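Local structure of succinate-semialdehyde dehydrogenase (Streptococcus pyogenes MGAS1882, 4OGD) at residues 124-130 with 200-206; 151-156 with 179-184; 320-326 with 350-356. The protein oxidises succinate semialdehyde, probably to succinate, using NADP+ as the cofactor, as a member of the aldehyde dehydrogenase family. All blocks are in the same frame, centred on the assembly; numbering follows the deposited sequence.

Contacts 1 and 2 belong to one parallel region of a mixed sheet, in which strands 181-183, 152-155, 124-128 and 200-206 lie in that order. Their centres are about 9 Å apart, and strands 124-128 and 152-155 are direct neighbours. Along the chain both segments of contact 2 fall between those of contact 1, so the chain builds outward to 181-183 and then returns to the other side of 124-128. Contact 3 follows later, about 36 Å from contact 1 and 42 Å from contact 2 between centres. Contacts 1 and 2 build the sheet of a Rossmann-type domain, consistent with cofactor binding in this family, while contact 3 fastens a helix end to a loop beside the other sheet.

Contact 1. Residues 124-130 with 200-206; sequences VILAVEP and VVGVCLT
V124 O accepts the N-H of V201 at 2.8 Å, the first rung of a parallel ladder in which L126 and V128 each use both N and O. L126 N gives to G202 O at 3.0 Å, and L126 O takes the N-H of C204. V128 closes the series by giving its N-H to C204 O and taking that of T206. On the face that carries L126 and V128, L126 and V203 extend together, flank to flank, with L126 CD2 4.0 Å from V203 CG1. V128 CG1 then rests 3.7 Å from L205 CD1. On the opposite face, with A127 and I125, C204 SG lies between its own backbone N and carbonyl carbon (chi1 51°), a turn that brings it 3.7 Å from A127 CB. I125 CD1 meets V201 CG2 at 3.7 Å, the one side chain lying athwart the other, and passes close over the bare CA of G202. Next to V128, the E129 chain folds back at chi2 (-58°), carrying its carboxylate to T206; a water 2.7 Å from E129 OE2 is also hydrogen-bonded to T206 OG1. P130 CD packs 3.2 Å from T206 O. This is the central parallel pairing, where the strand order crosses over as in a Rossmann-type sheet. Helix 136-148 adjoins its polar end, Q137 touching both E129 and T206, while strand 152-155 flanks 124-128 and strand 225-229 flanks 200-206.

Contact 2. Residues 151-156 with 179-184; sequences PMVLKH and GSITNL
M152 and I181 project alongside one another, with M152 SD 3.9 Å from I181 CD1. Both chains leave trans to the backbone N (chi1 175° in M152), which lays M152 CG 4.0 Å from I181 CG1. On the same face L154 CB nears I181 CD1, and L154 CD2 lies 4.0 Å from N183 OD1. On the other face L184 comes obliquely to V153, its CD1 3.7 Å from V153 CB. Four backbone hydrogen bonds join the two strands. At the start M152 N sits 44° out of the carbonyl plane of S180; at the end L184 N meets L154 O at 2.7 Å. Against this dry packing, both ends of the pairing hold water, although buried. One water donates to M152 O and G179 O and accepts from T182 OG1, whose hydroxyl also bonds R31. Another takes the H156 N-H and donates to L184 O and, at 2.8 Å, to N183 OD1, bridging H156 to N183 and L184 at the C-terminal end. V28 of helix 22-41 touches both V153 and T182. Strand 152-155, helix 161-173 and strand 181-183 form a beta-alpha-beta unit at the margin of the sheet, characteristic of the Rossmann-type fold of aldehyde dehydrogenases.

Contact 3. Residues 320-326 with 350-356; sequences LALDHGA and LTKDNPI
N354 directs its amide at the end of helix 308-323, with ND2 giving a hydrogen bond of 3.0 Å to A321 O. The bond lies in the carbonyl plane on a lone pair of A321 O and nearly in the amide plane of N354, 12° out of it. With chi1 at -169°, N354 swings its CG away from its own N and slides the amide under H324, whose CB sits over one face of it, 3.6 Å from CG. The other amide atom turns back: OD1 accepts from I356 N at 3.1 Å in an Asx turn. P355 stands roughly perpendicular to H324 and sets CD over one face of the imidazole, 3.8 Å from its centroid, in a CH-pi contact. Further along, L320 CD2 touches P355 CB and I356 CD1, while I356 CG1 packs on A321 CB at 3.8 Å. A326 CB meets L350 CD2. A water donating to both H324 O and T351 OG1 spans the exposed side. The helix ends in a Schellman motif with G325 at C-prime, and A321 O also accepts from A326 N and H324 N. Three N-H groups therefore converge on one carbonyl, and both ends of the N354 amide are engaged, which fixes its flip and ties the helix terminus to the loop.

Contact 1. Residues 124-130 with 200-206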
loop_
_atom_site.group_PDB
_atom_site.type_symbol
_atom_site.label_atom_id
_atom_site.label_comp_id
_atom_site.label_asym_id
_atom_site.label_seq_id
_atom_site.Cartn_x
_atom_site.Cartn_y
_atom_site.Cartn_z
ATOM N N VAL A 124 2.024 3.232 -15.760
ATOM C CA VAL A 124 2.223 1.836 -16.154
ATOM C C VAL A 124 2.402 0.971 -14.909
ATOM O O VAL A 124 3.178 1.307 -14.009
ATOM C CB VAL A 124 3.443 1.675 -17.082
ATOM C CG1 VAL A 124 3.585 0.222 -17.549
ATOM C CG2 VAL A 124 3.317 2.618 -18.275
ATOM N N ILE A 125 1.666 -0.132 -14.855
ATOM C CA ILE A 125 1.740 -1.046 -13.718
ATOM C C ILE A 125 2.438 -2.335 -14.139
ATOM O O ILE A 125 2.077 -2.933 -15.155
ATOM C CB ILE A 125 0.331 -1.387 -13.198
ATOM C CG1 ILE A 125 -0.400 -0.114 -12.764
ATOM C CG2 ILE A 125 0.403 -2.394 -12.057
ATOM C CD1 ILE A 125 0.318 0.653 -11.675
ATOM N N LEU A 126 3.446 -2.750 -13.373
ATOM C CA LEU A 126 4.044 -4.070 -13.546
ATOM C C LEU A 126 3.295 -5.102 -12.718
ATOM O O LEU A 126 3.197 -4.977 -11.492
ATOM C CB LEU A 126 5.519 -4.069 -13.131
ATOM C CG LEU A 126 6.154 -5.456 -13.026
ATOM C CD1 LEU A 126 6.207 -6.173 -14.374
ATOM C CD2 LEU A 126 7.551 -5.378 -12.415
ATOM N N ALA A 127 2.775 -6.120 -13.393
ATOM C CA ALA A 127 2.153 -7.249 -12.720
ATOM C C ALA A 127 3.096 -8.438 -12.792
ATOM O O ALA A 127 3.591 -8.784 -13.869
ATOM C CB ALA A 127 0.805 -7.585 -13.366
ATOM N N VAL A 128 3.374 -9.038 -11.639
ATOM C CA VAL A 128 4.191 -10.245 -11.583
ATOM C C VAL A 128 3.267 -11.351 -11.093
ATOM O O VAL A 128 2.773 -11.285 -9.973
ATOM C CB VAL A 128 5.388 -10.079 -10.629
ATOM C CG1 VAL A 128 6.243 -11.340 -10.632
ATOM C CG2 VAL A 128 6.220 -8.869 -11.028
ATOM N N GLU A 129 3.005 -12.339 -11.951
ATOM C CA GLU A 129 1.969 -13.339 -11.694
ATOM C C GLU A 129 2.512 -14.765 -11.765
ATOM O O GLU A 129 3.529 -15.017 -12.421
ATOM C CB GLU A 129 0.788 -13.133 -12.664
ATOM C CG GLU A 129 0.197 -11.713 -12.627
ATOM C CD GLU A 129 -0.297 -11.290 -11.248
ATOM O OE1 GLU A 129 -0.629 -12.172 -10.428
ATOM O OE2 GLU A 129 -0.361 -10.058 -10.980
ATOM N N PRO A 130 1.852 -15.701 -11.065
ATOM C CA PRO A 130 2.392 -17.048 -10.880
ATOM C C PRO A 130 1.662 -18.117 -11.689
ATOM O O PRO A 130 0.598 -17.868 -12.264
ATOM C CB PRO A 130 2.154 -17.275 -9.390
ATOM C CG PRO A 130 0.811 -16.641 -9.168
ATOM C CD PRO A 130 0.745 -15.444 -10.123
ATOM N N VAL A 200 7.018 3.421 -14.840
ATOM C CA VAL A 200 6.336 2.407 -14.042
ATOM C C VAL A 200 6.025 2.952 -12.647
ATOM O O VAL A 200 6.910 3.474 -11.956
ATOM C CB VAL A 200 7.163 1.109 -13.992
ATOM C CG1 VAL A 200 6.539 0.101 -13.052
ATOM C CG2 VAL A 200 7.288 0.539 -15.413
ATOM N N VAL A 201 4.759 2.861 -12.245
ATOM C CA VAL A 201 4.294 3.578 -11.059
ATOM C C VAL A 201 3.727 2.683 -9.965
ATOM O O VAL A 201 3.192 3.168 -8.966
ATOM C CB VAL A 201 3.227 4.630 -11.432
ATOM C CG1 VAL A 201 3.781 5.588 -12.487
ATOM C CG2 VAL A 201 1.949 3.955 -11.931
ATOM N N GLY A 202 3.841 1.376 -10.150
ATOM C CA GLY A 202 3.293 0.448 -9.182
ATOM C C GLY A 202 3.621 -0.966 -9.589
ATOM O O GLY A 202 3.798 -1.260 -10.774
ATOM N N VAL A 203 3.714 -1.843 -8.599
ATOM C CA VAL A 203 3.955 -3.255 -8.863
ATOM C C VAL A 203 2.962 -4.091 -8.064
ATOM O O VAL A 203 2.865 -3.958 -6.847
ATOM C CB VAL A 203 5.390 -3.681 -8.480
ATOM C CG1 VAL A 203 5.620 -5.122 -8.880
ATOM C CG2 VAL A 203 6.430 -2.766 -9.143
ATOM N N CYS A 204 2.212 -4.950 -8.748
ATOM C CA CYS A 204 1.354 -5.899 -8.046
ATOM C C CYS A 204 1.900 -7.293 -8.276
ATOM O O CYS A 204 2.161 -7.692 -9.411
ATOM C CB CYS A 204 -0.113 -5.794 -8.500
ATOM S SG CYS A 204 -0.361 -5.862 -10.300
ATOM N N LEU A 205 2.092 -8.037 -7.195
ATOM C CA LEU A 205 2.625 -9.381 -7.314
ATOM C C LEU A 205 1.737 -10.391 -6.626
ATOM O O LEU A 205 1.238 -10.157 -5.527
ATOM C CB LEU A 205 4.038 -9.459 -6.718
ATOM C CG LEU A 205 4.743 -10.821 -6.768
ATOM C CD1 LEU A 205 6.236 -10.625 -6.969
ATOM C CD2 LEU A 205 4.498 -11.666 -5.506
ATOM N N THR A 206 1.568 -11.524 -7.293
ATOM C CA THR A 206 0.988 -12.708 -6.687
ATOM C C THR A 206 2.010 -13.816 -6.857
ATOM O O THR A 206 2.536 -14.021 -7.950
ATOM C CB THR A 206 -0.319 -13.094 -7.383
ATOM O OG1 THR A 206 -1.247 -12.007 -7.260
ATOM C CG2 THR A 206 -0.918 -14.323 -6.721
HETATM O O HOH W 1 -1.076 -9.415 -8.476
#

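Contact 2. Residues 151-156 with 179-184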
loop_
_atom_site.group_PDB
_atom_site.type_symbol
_atom_site.label_atom_id
_atom_site.label_comp_id
_atom_site.label_asym_id
_atom_site.label_seq_id
_atom_site.Cartn_x
_atom_site.Cartn_y
_atom_site.Cartn_z
ATOM N N PRO A 151 -2.032 1.347 -18.158
ATOM C CA PRO A 151 -1.510 0.258 -18.996
ATOM C C PRO A 151 -0.684 -0.709 -18.143
ATOM O O PRO A 151 -0.118 -0.300 -17.121
ATOM C CB PRO A 151 -0.610 0.992 -20.009
ATOM C CG PRO A 151 -1.135 2.416 -20.032
ATOM C CD PRO A 151 -1.508 2.663 -18.577
ATOM N N MET A 152 -0.622 -1.976 -18.541
ATOM C CA MET A 152 0.033 -2.990 -17.726
ATOM C C MET A 152 1.135 -3.699 -18.510
ATOM O O MET A 152 1.019 -3.927 -19.725
ATOM C CB MET A 152 -1.022 -3.993 -17.242
ATOM C CG MET A 152 -0.497 -5.189 -16.464
ATOM S SD MET A 152 -1.848 -6.015 -15.581
ATOM C CE MET A 152 -2.147 -4.798 -14.304
ATOM N N VAL A 153 2.221 -4.022 -17.821
ATOM C CA VAL A 153 3.218 -4.937 -18.370
ATOM C C VAL A 153 3.282 -6.128 -17.428
ATOM O O VAL A 153 3.176 -5.974 -16.200
ATOM C CB VAL A 153 4.603 -4.270 -18.584
ATOM C CG1 VAL A 153 4.495 -3.169 -19.637
ATOM C CG2 VAL A 153 5.148 -3.694 -17.279
ATOM N N LEU A 154 3.412 -7.317 -18.014
ATOM C CA LEU A 154 3.255 -8.573 -17.282
ATOM C C LEU A 154 4.513 -9.420 -17.298
ATOM O O LEU A 154 5.037 -9.755 -18.365
ATOM C CB LEU A 154 2.121 -9.382 -17.907
ATOM C CG LEU A 154 1.990 -10.835 -17.441
ATOM C CD1 LEU A 154 1.568 -10.879 -15.971
ATOM C CD2 LEU A 154 0.987 -11.581 -18.313
ATOM N N LYS A 155 5.005 -9.764 -16.114
ATOM C CA LYS A 155 6.034 -10.782 -16.003
ATOM C C LYS A 155 5.384 -12.015 -15.389
ATOM O O LYS A 155 4.997 -12.006 -14.220
ATOM C CB LYS A 155 7.196 -10.273 -15.147
ATOM C CG LYS A 155 8.494 -11.035 -15.366
ATOM C CD LYS A 155 8.642 -12.140 -14.361
ATOM C CE LYS A 155 9.814 -13.054 -14.717
ATOM N NZ LYS A 155 9.344 -14.464 -14.860
ATOM N N HIS A 156 5.239 -13.063 -16.193
ATOM C CA HIS A 156 4.583 -14.285 -15.755
ATOM C C HIS A 156 5.605 -15.354 -15.392
ATOM O O HIS A 156 6.798 -15.182 -15.618
ATOM C CB HIS A 156 3.642 -14.797 -16.859
ATOM C CG HIS A 156 2.355 -15.365 -16.340
ATOM N ND1 HIS A 156 2.288 -16.150 -15.210
ATOM C CD2 HIS A 156 1.083 -15.244 -16.789
ATOM C CE1 HIS A 156 1.030 -16.486 -14.982
ATOM N NE2 HIS A 156 0.278 -15.954 -15.929
ATOM N N GLY A 179 -0.520 -2.090 -26.068
ATOM C CA GLY A 179 0.044 -1.485 -24.877
ATOM C C GLY A 179 -0.874 -1.607 -23.675
ATOM O O GLY A 179 -0.437 -1.388 -22.542
ATOM N N SER A 180 -2.146 -1.940 -23.901
ATOM C CA SER A 180 -3.081 -2.115 -22.782
ATOM C C SER A 180 -2.543 -3.165 -21.799
ATOM O O SER A 180 -2.559 -2.971 -20.576
ATOM C CB SER A 180 -4.481 -2.495 -23.281
ATOM O OG SER A 180 -5.070 -1.419 -24.004
ATOM N N ILE A 181 -2.070 -4.276 -22.344
ATOM C CA ILE A 181 -1.235 -5.195 -21.583
ATOM C C ILE A 181 -0.188 -5.791 -22.517
ATOM O O ILE A 181 -0.479 -6.098 -23.678
ATOM C CB ILE A 181 -2.064 -6.295 -20.848
ATOM C CG1 ILE A 181 -1.168 -7.076 -19.875
ATOM C CG2 ILE A 181 -2.766 -7.229 -21.836
ATOM C CD1 ILE A 181 -1.942 -7.960 -18.909
ATOM N N THR A 182 1.040 -5.919 -22.031
ATOM C CA THR A 182 2.097 -6.523 -22.831
ATOM C C THR A 182 2.834 -7.553 -21.997
ATOM O O THR A 182 3.293 -7.263 -20.884
ATOM C CB THR A 182 3.098 -5.477 -23.330
ATOM O OG1 THR A 182 2.398 -4.426 -24.008
ATOM C CG2 THR A 182 4.111 -6.112 -24.286
ATOM N N ASN A 183 2.937 -8.765 -22.526
ATOM C CA ASN A 183 3.702 -9.796 -21.852
ATOM C C ASN A 183 5.204 -9.542 -22.014
ATOM O O ASN A 183 5.667 -9.170 -23.096
ATOM C CB ASN A 183 3.347 -11.176 -22.404
ATOM C CG ASN A 183 4.176 -12.258 -21.776
ATOM O OD1 ASN A 183 4.238 -12.361 -20.552
ATOM N ND2 ASN A 183 4.873 -13.038 -22.602
ATOM N N LEU A 184 5.964 -9.744 -20.941
ATOM C CA LEU A 184 7.412 -9.551 -20.987
ATOM C C LEU A 184 8.168 -10.849 -20.710
ATOM O O LEU A 184 8.232 -11.303 -19.562
ATOM C CB LEU A 184 7.843 -8.503 -19.956
ATOM C CG LEU A 184 7.063 -7.199 -19.836
ATOM C CD1 LEU A 184 7.660 -6.355 -18.716
ATOM C CD2 LEU A 184 7.072 -6.424 -21.148
HETATM O O HOH W 2 1.936 -2.542 -22.074
HETATM O O HOH W 3 6.267 -13.274 -18.920
#

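Contact 3. Residues 320-326 with 350-356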
loop_
_atom_site.group_PDB
_atom_site.type_symbol
_atom_site.label_atom_id
_atom_site.label_comp_id
_atom_site.label_asym_id
_atom_site.label_seq_id
_atom_site.Cartn_x
_atom_site.Cartn_y
_atom_site.Cartn_z
ATOM N N LEU A 320 10.901 -34.308 5.345
ATOM C CA LEU A 320 11.313 -33.447 6.452
ATOM C C LEU A 320 10.362 -33.601 7.633
ATOM O O LEU A 320 10.797 -33.679 8.783
ATOM C CB LEU A 320 11.362 -31.983 6.002
ATOM C CG LEU A 320 11.912 -30.994 7.037
ATOM C CD1 LEU A 320 13.378 -31.296 7.330
ATOM C CD2 LEU A 320 11.740 -29.551 6.580
ATOM N N ALA A 321 9.064 -33.644 7.348
ATOM C CA ALA A 321 8.062 -33.815 8.395
ATOM C C ALA A 321 8.281 -35.109 9.167
ATOM O O ALA A 321 8.252 -35.118 10.395
ATOM C CB ALA A 321 6.658 -33.792 7.804
ATOM N N LEU A 322 8.476 -36.202 8.436
ATOM C CA LEU A 322 8.649 -37.510 9.059
ATOM C C LEU A 322 9.986 -37.626 9.785
ATOM O O LEU A 322 10.064 -38.244 10.854
ATOM C CB LEU A 322 8.511 -38.618 8.012
ATOM C CG LEU A 322 7.193 -38.588 7.238
ATOM C CD1 LEU A 322 7.158 -39.677 6.173
ATOM C CD2 LEU A 322 5.997 -38.716 8.178
ATOM N N ASP A 323 11.028 -37.032 9.208
ATOM C CA ASP A 323 12.353 -37.052 9.822
ATOM C C ASP A 323 12.357 -36.302 11.150
ATOM O O ASP A 323 13.209 -36.545 12.007
ATOM C CB ASP A 323 13.410 -36.467 8.880
ATOM C CG ASP A 323 13.759 -37.401 7.730
ATOM O OD1 ASP A 323 13.236 -38.533 7.687
ATOM O OD2 ASP A 323 14.575 -37.000 6.873
ATOM N N HIS A 324 11.403 -35.393 11.322
ATOM C CA HIS A 324 11.303 -34.629 12.558
ATOM C C HIS A 324 10.163 -35.085 13.463
ATOM O O HIS A 324 9.745 -34.348 14.357
ATOM C CB HIS A 324 11.209 -33.131 12.257
ATOM C CG HIS A 324 12.505 -32.532 11.818
ATOM N ND1 HIS A 324 13.340 -31.847 12.680
ATOM C CD2 HIS A 324 13.129 -32.534 10.617
ATOM C CE1 HIS A 324 14.411 -31.444 12.024
ATOM N NE2 HIS A 324 14.310 -31.848 10.767
ATOM N N GLY A 325 9.657 -36.292 13.217
ATOM C CA GLY A 325 8.765 -36.959 14.155
ATOM C C GLY A 325 7.276 -36.987 13.851
ATOM O O GLY A 325 6.482 -37.431 14.680
ATOM N N ALA A 326 6.882 -36.515 12.674
ATOM C CA ALA A 326 5.473 -36.529 12.308
ATOM C C ALA A 326 5.017 -37.944 11.975
ATOM O O ALA A 326 5.834 -38.809 11.648
ATOM C CB ALA A 326 5.216 -35.593 11.127
ATOM N N LEU A 350 2.442 -33.182 14.161
ATOM C CA LEU A 350 3.418 -32.110 14.039
ATOM C C LEU A 350 3.551 -31.378 15.373
ATOM O O LEU A 350 2.557 -30.931 15.944
ATOM C CB LEU A 350 3.011 -31.119 12.940
ATOM C CG LEU A 350 3.051 -31.641 11.497
ATOM C CD1 LEU A 350 2.221 -30.746 10.583
ATOM C CD2 LEU A 350 4.480 -31.728 10.979
ATOM N N THR A 351 4.781 -31.265 15.865
ATOM C CA THR A 351 5.067 -30.457 17.043
ATOM C C THR A 351 5.768 -29.173 16.613
ATOM O O THR A 351 6.225 -29.055 15.473
ATOM C CB THR A 351 5.944 -31.228 18.060
ATOM O OG1 THR A 351 7.207 -31.549 17.466
ATOM C CG2 THR A 351 5.257 -32.508 18.478
ATOM N N LYS A 352 5.864 -28.214 17.525
ATOM C CA LYS A 352 6.389 -26.895 17.177
ATOM C C LYS A 352 7.855 -26.888 16.759
ATOM O O LYS A 352 8.300 -25.982 16.051
ATOM C CB LYS A 352 6.164 -25.915 18.317
ATOM C CG LYS A 352 4.717 -25.562 18.515
ATOM C CD LYS A 352 4.578 -24.590 19.658
ATOM C CE LYS A 352 3.132 -24.302 19.958
ATOM N NZ LYS A 352 3.021 -23.391 21.134
ATOM N N ASP A 353 8.604 -27.896 17.192
ATOM C CA ASP A 353 10.011 -27.998 16.830
ATOM C C ASP A 353 10.194 -28.692 15.488
ATOM O O ASP A 353 11.314 -28.812 14.992
ATOM C CB ASP A 353 10.780 -28.740 17.919
ATOM C CG ASP A 353 9.969 -29.854 18.532
ATOM O OD1 ASP A 353 9.907 -29.921 19.780
ATOM O OD2 ASP A 353 9.383 -30.652 17.769
ATOM N N ASN A 354 9.083 -29.140 14.904
ATOM C CA ASN A 354 9.088 -29.714 13.561
ATOM C C ASN A 354 8.912 -28.569 12.570
ATOM O O ASN A 354 7.926 -27.844 12.640
ATOM C CB ASN A 354 7.942 -30.724 13.429
ATOM C CG ASN A 354 8.025 -31.558 12.160
ATOM O OD1 ASN A 354 8.365 -31.057 11.092
ATOM N ND2 ASN A 354 7.697 -32.841 12.276
ATOM N N PRO A 355 9.873 -28.391 11.652
ATOM C CA PRO A 355 9.818 -27.254 10.723
ATOM C C PRO A 355 8.506 -27.192 9.944
ATOM O O PRO A 355 8.002 -26.098 9.677
ATOM C CB PRO A 355 10.976 -27.537 9.767
ATOM C CG PRO A 355 11.933 -28.340 10.574
ATOM C CD PRO A 355 11.087 -29.204 11.464
ATOM N N ILE A 356 7.955 -28.353 9.605
ATOM C CA ILE A 356 6.732 -28.415 8.804
ATOM C C ILE A 356 5.490 -27.885 9.563
ATOM O O ILE A 356 4.495 -27.495 8.949
ATOM C CB ILE A 356 6.547 -29.845 8.203
ATOM C CG1 ILE A 356 7.706 -30.156 7.248
ATOM C CG2 ILE A 356 5.222 -29.993 7.467
ATOM C CD1 ILE A 356 7.847 -29.153 6.090
HETATM O O HOH W 4 8.093 -34.205 16.974
#